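Local coordinates for hypothetical protein BA_2335 (Bacillus anthracis, PDB 4H4N) that is of unknown function and folds as a small all-beta domain of the BA_2335-like family, in which a three-stranded antiparallel sheet packs against a two-stranded one, at residues N16-V21 and N33-N38; T22-Y27 and K56-V61. All coordinates share one frame; numbering follows the deposited sequence.

In the fold
Interactions 1 and 2 build the same three-stranded antiparallel sheet, in which strand 17-24 is central: its first half pairs with 30-38 in interaction 1 and its second half with 56-63 in interaction 2. Their centres lie about 14 Å apart. Lys20 N probably donates to Glu60 O at 2.8 Å, and Thr22 OG1 meets Asn33 OD1 at 3.1 Å, so each contact is bonded into the other. Leu19 CD1 also packs on Val61 CG2, 3.7 Å away. No active site is known. A sulfate, probably from the crystallisation liquor, is bonded by Arg62 and, in the conformer described here, Lys20, and the side chain of Glu60 comes within about 4 Å of it.

Interaction 1 of 2, residues N16-V21 and N33-N38; sequences NSKLKV and NVSIIN. With SO4 (sulfate ion), chain F.
Residues 16-21 and 33-38 form the antiparallel pairing of a beta hairpin, joining central strand 17-24 to edge strand 30-38 of the three-stranded sheet. Three pairs, Ser17 with Asn38, Leu19 with Ile36 and Val21 with Val34, each exchange two backbone hydrogen bonds; Leu19 N reaches Ile36 O at 2.8 Å. Their side chains face the two-stranded sheet, where Leu19 and Ile36 pack on Val13. Val34 CG1 lies anti to its carbonyl carbon (chi1 -59°), leaving CG2 3.7 Å from Val21 CB. The other face carries Lys18, Lys20, Ser35 and Ile37. The Lys18 chain leaves anti to its N and bends at chi3 (-71°), so that CE passes obliquely across Ile37 CG2 at 3.8 Å. A water 2.9 Å from Ser35 OG accepts a weak bond from Lys18 NZ. Lys20 runs out extended; in the conformer described here NZ donates to sulfate O2 at 2.6 Å, with Arg62 as a second partner of the anion. At the far end Asn38 OD1 accepts from Leu40 N and ND2 donates to Thr42 O and Val13 O, linking the strand end to the following turn and strand 9-13. There Asn16, with positive phi (56°), and Ser17 both face Asn38, which fits a G1 beta bulge.

Interaction 2 of 2, residues T22-Y27 and K56-V61; sequences TFFGPY and KYETEV
The pairing of residues 22-24 with 56-58 is the other flank of the three-stranded sheet, where central strand 17-24 meets edge strand 56-63, again antiparallel. Thr22 and Glu58 exchange two backbone hydrogen bonds. Phe24 N donates to Lys56 O at 2.8 Å, whereas the return bond from Lys56 N to Phe24 O is weak at 3.3 Å, close to where the central strand ends. Between these pairs Phe23 and Tyr57 turn to the inner face, Phe23 CD1 lying 3.9 Å from Tyr57 CB. The two rings meet other aromatics edge-to-face, Phe23 with Tyr54 and Tyr57 with Phe11. On the outer face two aliphatic stems approach the Phe24 ring from the same side: Lys56 CE is 4.0 Å from CD2 of Phe24, and Glu58 CG, obliquely, 3.7 Å from its CE2. Lys56 CG sits between its backbone N and carbonyl carbon (chi1 70°), and the extended chain brings NZ to Glu58 OE2 at 2.7 Å, on the anti lone pair. A water joins Thr22 OG1, also hydrogen-bonded to Asn33 OD1, to Glu60 OE1, while Glu60 OE2 bridges to Arg62. Thus aromatics pack within, while the outer salt bridge, above one side of the Phe24 ring, stays inside strand 56-63.

Interaction 1 of 2, residues N16-V21 and N33-N38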
loop_
_atom_site.group_PDB
_atom_site.type_symbol
_atom_site.label_atom_id
_atom_site.label_comp_id
_atom_site.label_asym_id
_atom_site.label_seq_id
_atom_site.Cartn_x
_atom_site.Cartn_y
_atom_site.Cartn_z
ATOM N N ASN A 16 11.296 -8.087 1.855
ATOM C CA ASN A 16 10.840 -9.247 1.092
ATOM C C ASN A 16 9.326 -9.335 1.037
ATOM O O ASN A 16 8.755 -10.418 1.188
ATOM C CB ASN A 16 11.432 -10.520 1.716
ATOM C CG ASN A 16 12.923 -10.488 1.739
ATOM O OD1 ASN A 16 13.545 -10.323 0.705
ATOM N ND2 ASN A 16 13.507 -10.612 2.914
ATOM N N SER A 17 8.680 -8.199 0.797
ATOM C CA SER A 17 7.237 -8.136 0.886
ATOM C C SER A 17 6.633 -7.225 -0.166
ATOM O O SER A 17 7.301 -6.399 -0.787
ATOM C CB SER A 17 6.816 -7.595 2.272
ATOM O OG SER A 17 7.254 -8.409 3.336
ATOM N N LYS A 18 5.327 -7.391 -0.334
ATOM C CA LYS A 18 4.482 -6.500 -1.096
ATOM C C LYS A 18 3.474 -5.889 -0.129
ATOM O O LYS A 18 2.819 -6.599 0.626
ATOM C CB LYS A 18 3.743 -7.265 -2.199
ATOM C CG LYS A 18 2.754 -6.388 -2.977
ATOM C CD LYS A 18 1.953 -7.122 -4.015
ATOM C CE LYS A 18 2.823 -7.508 -5.172
ATOM N NZ LYS A 18 1.998 -7.905 -6.360
ATOM N N LEU A 19 3.358 -4.574 -0.139
ATOM C CA LEU A 19 2.350 -3.868 0.624
ATOM C C LEU A 19 1.197 -3.518 -0.309
ATOM O O LEU A 19 1.404 -2.914 -1.359
ATOM C CB LEU A 19 2.920 -2.595 1.221
ATOM C CG LEU A 19 2.020 -1.918 2.269
ATOM C CD1 LEU A 19 2.004 -2.686 3.583
ATOM C CD2 LEU A 19 2.430 -0.470 2.473
ATOM N N LYS A 20 -0.012 -3.900 0.084
ATOM C CA LYS A 20 -1.232 -3.637 -0.672
ATOM C C LYS A 20 -2.052 -2.612 0.093
ATOM O O LYS A 20 -2.451 -2.883 1.221
ATOM C CB LYS A 20 -2.028 -4.926 -0.855
ATOM C CG LYS A 20 -1.277 -6.034 -1.603
ATOM C CD LYS A 20 -2.181 -7.243 -1.868
ATOM C CE LYS A 20 -1.522 -8.291 -2.746
ATOM N NZ LYS A 20 -2.509 -9.310 -3.213
ATOM N N VAL A 21 -2.320 -1.468 -0.531
ATOM C CA VAL A 21 -3.056 -0.378 0.080
ATOM C C VAL A 21 -4.429 -0.319 -0.587
ATOM O O VAL A 21 -4.522 -0.196 -1.802
ATOM C CB VAL A 21 -2.324 0.965 -0.118
ATOM C CG1 VAL A 21 -3.066 2.091 0.579
ATOM C CG2 VAL A 21 -0.869 0.875 0.366
ATOM N N ASN A 33 -7.115 -0.068 -5.338
ATOM C CA ASN A 33 -5.996 -0.633 -4.654
ATOM C C ASN A 33 -4.719 -0.202 -5.344
ATOM O O ASN A 33 -4.686 -0.044 -6.561
ATOM C CB ASN A 33 -6.092 -2.151 -4.792
ATOM C CG ASN A 33 -7.429 -2.693 -4.348
ATOM O OD1 ASN A 33 -7.644 -2.899 -3.176
ATOM N ND2 ASN A 33 -8.329 -2.936 -5.289
ATOM N N VAL A 34 -3.664 -0.023 -4.560
ATOM C CA VAL A 34 -2.335 0.179 -5.094
ATOM C C VAL A 34 -1.392 -0.760 -4.340
ATOM O O VAL A 34 -1.733 -1.259 -3.261
ATOM C CB VAL A 34 -1.861 1.638 -5.020
ATOM C CG1 VAL A 34 -2.817 2.555 -5.788
ATOM C CG2 VAL A 34 -1.703 2.091 -3.639
ATOM N N SER A 35 -0.225 -1.020 -4.884
ATOM C CA SER A 35 0.701 -1.894 -4.217
ATOM C C SER A 35 2.126 -1.485 -4.477
ATOM O O SER A 35 2.437 -0.786 -5.442
ATOM C CB SER A 35 0.446 -3.334 -4.606
ATOM O OG SER A 35 0.651 -3.528 -5.997
ATOM N N ILE A 36 2.990 -1.903 -3.567
ATOM C CA ILE A 36 4.389 -1.527 -3.545
ATOM C C ILE A 36 5.219 -2.747 -3.179
ATOM O O ILE A 36 4.945 -3.388 -2.166
ATOM C CB ILE A 36 4.676 -0.419 -2.503
ATOM C CG1 ILE A 36 3.681 0.756 -2.613
ATOM C CG2 ILE A 36 6.131 0.022 -2.621
ATOM C CD1 ILE A 36 3.722 1.676 -1.401
ATOM N N ILE A 37 6.240 -3.054 -3.957
ATOM C CA ILE A 37 7.114 -4.163 -3.633
ATOM C C ILE A 37 8.417 -3.706 -2.989
ATOM O O ILE A 37 8.941 -2.630 -3.279
ATOM C CB ILE A 37 7.413 -5.068 -4.833
ATOM C CG1 ILE A 37 8.161 -4.344 -5.919
ATOM C CG2 ILE A 37 6.130 -5.727 -5.331
ATOM C CD1 ILE A 37 8.599 -5.242 -7.046
ATOM N N ASN A 38 8.940 -4.558 -2.124
ATOM C CA ASN A 38 10.250 -4.384 -1.537
ATOM C C ASN A 38 10.977 -5.716 -1.538
ATOM O O ASN A 38 10.752 -6.548 -0.678
ATOM C CB ASN A 38 10.168 -3.837 -0.125
ATOM C CG ASN A 38 11.532 -3.686 0.496
ATOM O OD1 ASN A 38 12.550 -3.639 -0.208
ATOM N ND2 ASN A 38 11.569 -3.618 1.819
HETATM S S SO4 F . -5.897 -10.755 -1.802
HETATM O O1 SO4 F . -5.352 -12.107 -1.849
HETATM O O2 SO4 F . -4.924 -9.846 -2.394
HETATM O O3 SO4 F . -6.178 -10.359 -0.427
HETATM O O4 SO4 F . -7.135 -10.717 -2.576
HETATM O O HOH W 1 -0.751 -6.040 -6.579
#

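Interaction 2 of 2, residues T22-Y27 and K56-V61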
loop_
_atom_site.group_PDB
_atom_site.type_symbol
_atom_site.label_atom_id
_atom_site.label_comp_id
_atom_site.label_asym_id
_atom_site.label_seq_id
_atom_site.Cartn_x
_atom_site.Cartn_y
_atom_site.Cartn_z
ATOM N N THR A 22 -5.483 -0.436 0.210
ATOM C CA THR A 22 -6.845 -0.350 -0.281
ATOM C C THR A 22 -7.468 0.948 0.194
ATOM O O THR A 22 -7.429 1.264 1.377
ATOM C CB THR A 22 -7.678 -1.541 0.221
ATOM O OG1 THR A 22 -7.056 -2.762 -0.177
ATOM C CG2 THR A 22 -9.073 -1.493 -0.357
ATOM N N PHE A 23 -8.038 1.695 -0.741
ATOM C CA PHE A 23 -8.738 2.940 -0.457
ATOM C C PHE A 23 -10.231 2.674 -0.415
ATOM O O PHE A 23 -10.770 1.992 -1.293
ATOM C CB PHE A 23 -8.431 3.977 -1.551
ATOM C CG PHE A 23 -6.994 4.438 -1.543
ATOM C CD1 PHE A 23 -6.587 5.445 -0.696
ATOM C CD2 PHE A 23 -6.047 3.868 -2.359
ATOM C CE1 PHE A 23 -5.264 5.886 -0.675
ATOM C CE2 PHE A 23 -4.724 4.296 -2.336
ATOM C CZ PHE A 23 -4.343 5.306 -1.494
ATOM N N PHE A 24 -10.893 3.225 0.596
ATOM C CA PHE A 24 -12.312 3.019 0.855
ATOM C C PHE A 24 -13.058 4.331 0.851
ATOM O O PHE A 24 -12.518 5.376 1.199
ATOM C CB PHE A 24 -12.518 2.372 2.240
ATOM C CG PHE A 24 -11.952 0.982 2.368
ATOM C CD1 PHE A 24 -12.701 -0.139 2.054
ATOM C CD2 PHE A 24 -10.640 0.786 2.786
ATOM C CE1 PHE A 24 -12.168 -1.406 2.174
ATOM C CE2 PHE A 24 -10.122 -0.486 2.910
ATOM C CZ PHE A 24 -10.892 -1.580 2.620
ATOM N N GLY A 25 -14.341 4.255 0.496
ATOM C CA GLY A 25 -15.222 5.403 0.515
ATOM C C GLY A 25 -16.140 5.424 1.726
ATOM O O GLY A 25 -15.990 4.655 2.673
ATOM N N PRO A 26 -17.131 6.332 1.702
ATOM C CA PRO A 26 -17.974 6.577 2.887
ATOM C C PRO A 26 -18.800 5.400 3.318
ATOM O O PRO A 26 -19.130 5.277 4.491
ATOM C CB PRO A 26 -18.905 7.716 2.454
ATOM C CG PRO A 26 -18.778 7.829 1.006
ATOM C CD PRO A 26 -17.445 7.268 0.610
ATOM N N TYR A 27 -19.134 4.539 2.364
ATOM C CA TYR A 27 -19.966 3.376 2.595
ATOM C C TYR A 27 -19.148 2.116 2.726
ATOM O O TYR A 27 -19.660 1.027 2.482
ATOM C CB TYR A 27 -20.937 3.209 1.436
ATOM C CG TYR A 27 -21.654 4.482 1.109
ATOM C CD1 TYR A 27 -22.660 4.964 1.932
ATOM C CD2 TYR A 27 -21.316 5.211 -0.012
ATOM C CE1 TYR A 27 -23.320 6.147 1.634
ATOM C CE2 TYR A 27 -21.959 6.385 -0.313
ATOM C CZ TYR A 27 -22.969 6.850 0.500
ATOM O OH TYR A 27 -23.603 8.024 0.170
ATOM N N LYS A 56 -10.844 6.505 3.844
ATOM C CA LYS A 56 -9.755 5.928 4.631
ATOM C C LYS A 56 -9.023 4.930 3.751
ATOM O O LYS A 56 -9.491 4.585 2.668
ATOM C CB LYS A 56 -10.230 5.215 5.898
ATOM C CG LYS A 56 -10.974 3.942 5.632
ATOM C CD LYS A 56 -11.011 3.049 6.864
ATOM C CE LYS A 56 -11.698 1.732 6.564
ATOM N NZ LYS A 56 -11.649 0.835 7.765
ATOM N N TYR A 57 -7.843 4.517 4.206
ATOM C CA TYR A 57 -7.151 3.413 3.580
ATOM C C TYR A 57 -6.810 2.383 4.646
ATOM O O TYR A 57 -6.762 2.681 5.837
ATOM C CB TYR A 57 -5.890 3.863 2.809
ATOM C CG TYR A 57 -4.786 4.392 3.669
ATOM C CD1 TYR A 57 -3.929 3.524 4.321
ATOM C CD2 TYR A 57 -4.587 5.741 3.833
ATOM C CE1 TYR A 57 -2.927 3.980 5.157
ATOM C CE2 TYR A 57 -3.563 6.218 4.656
ATOM C CZ TYR A 57 -2.736 5.329 5.311
ATOM O OH TYR A 57 -1.729 5.811 6.121
ATOM N N GLU A 58 -6.568 1.167 4.186
ATOM C CA GLU A 58 -6.020 0.100 5.024
ATOM C C GLU A 58 -4.894 -0.561 4.246
ATOM O O GLU A 58 -4.816 -0.457 3.030
ATOM C CB GLU A 58 -7.073 -0.938 5.393
ATOM C CG GLU A 58 -8.257 -0.379 6.132
ATOM C CD GLU A 58 -7.998 0.048 7.574
ATOM O OE1 GLU A 58 -6.893 -0.142 8.114
ATOM O OE2 GLU A 58 -8.953 0.590 8.173
ATOM N N THR A 59 -4.013 -1.240 4.955
ATOM C CA THR A 59 -2.884 -1.909 4.355
ATOM C C THR A 59 -2.833 -3.379 4.720
ATOM O O THR A 59 -3.284 -3.804 5.791
ATOM C CB THR A 59 -1.552 -1.244 4.760
ATOM O OG1 THR A 59 -1.350 -1.383 6.164
ATOM C CG2 THR A 59 -1.534 0.216 4.406
ATOM N N GLU A 60 -2.229 -4.145 3.826
ATOM C CA GLU A 60 -1.954 -5.557 3.993
ATOM C C GLU A 60 -0.538 -5.826 3.524
ATOM O O GLU A 60 -0.089 -5.248 2.547
ATOM C CB GLU A 60 -2.885 -6.419 3.106
ATOM C CG GLU A 60 -4.320 -6.392 3.504
ATOM C CD GLU A 60 -5.191 -7.029 2.463
ATOM O OE1 GLU A 60 -5.345 -6.418 1.375
ATOM O OE2 GLU A 60 -5.778 -8.107 2.732
ATOM N N VAL A 61 0.129 -6.772 4.171
ATOM C CA VAL A 61 1.467 -7.205 3.779
ATOM C C VAL A 61 1.392 -8.623 3.257
ATOM O O VAL A 61 0.771 -9.484 3.883
ATOM C CB VAL A 61 2.419 -7.155 4.989
ATOM C CG1 VAL A 61 3.788 -7.744 4.623
ATOM C CG2 VAL A 61 2.543 -5.763 5.531
HETATM O O HOH W 2 -5.093 -3.662 1.390
#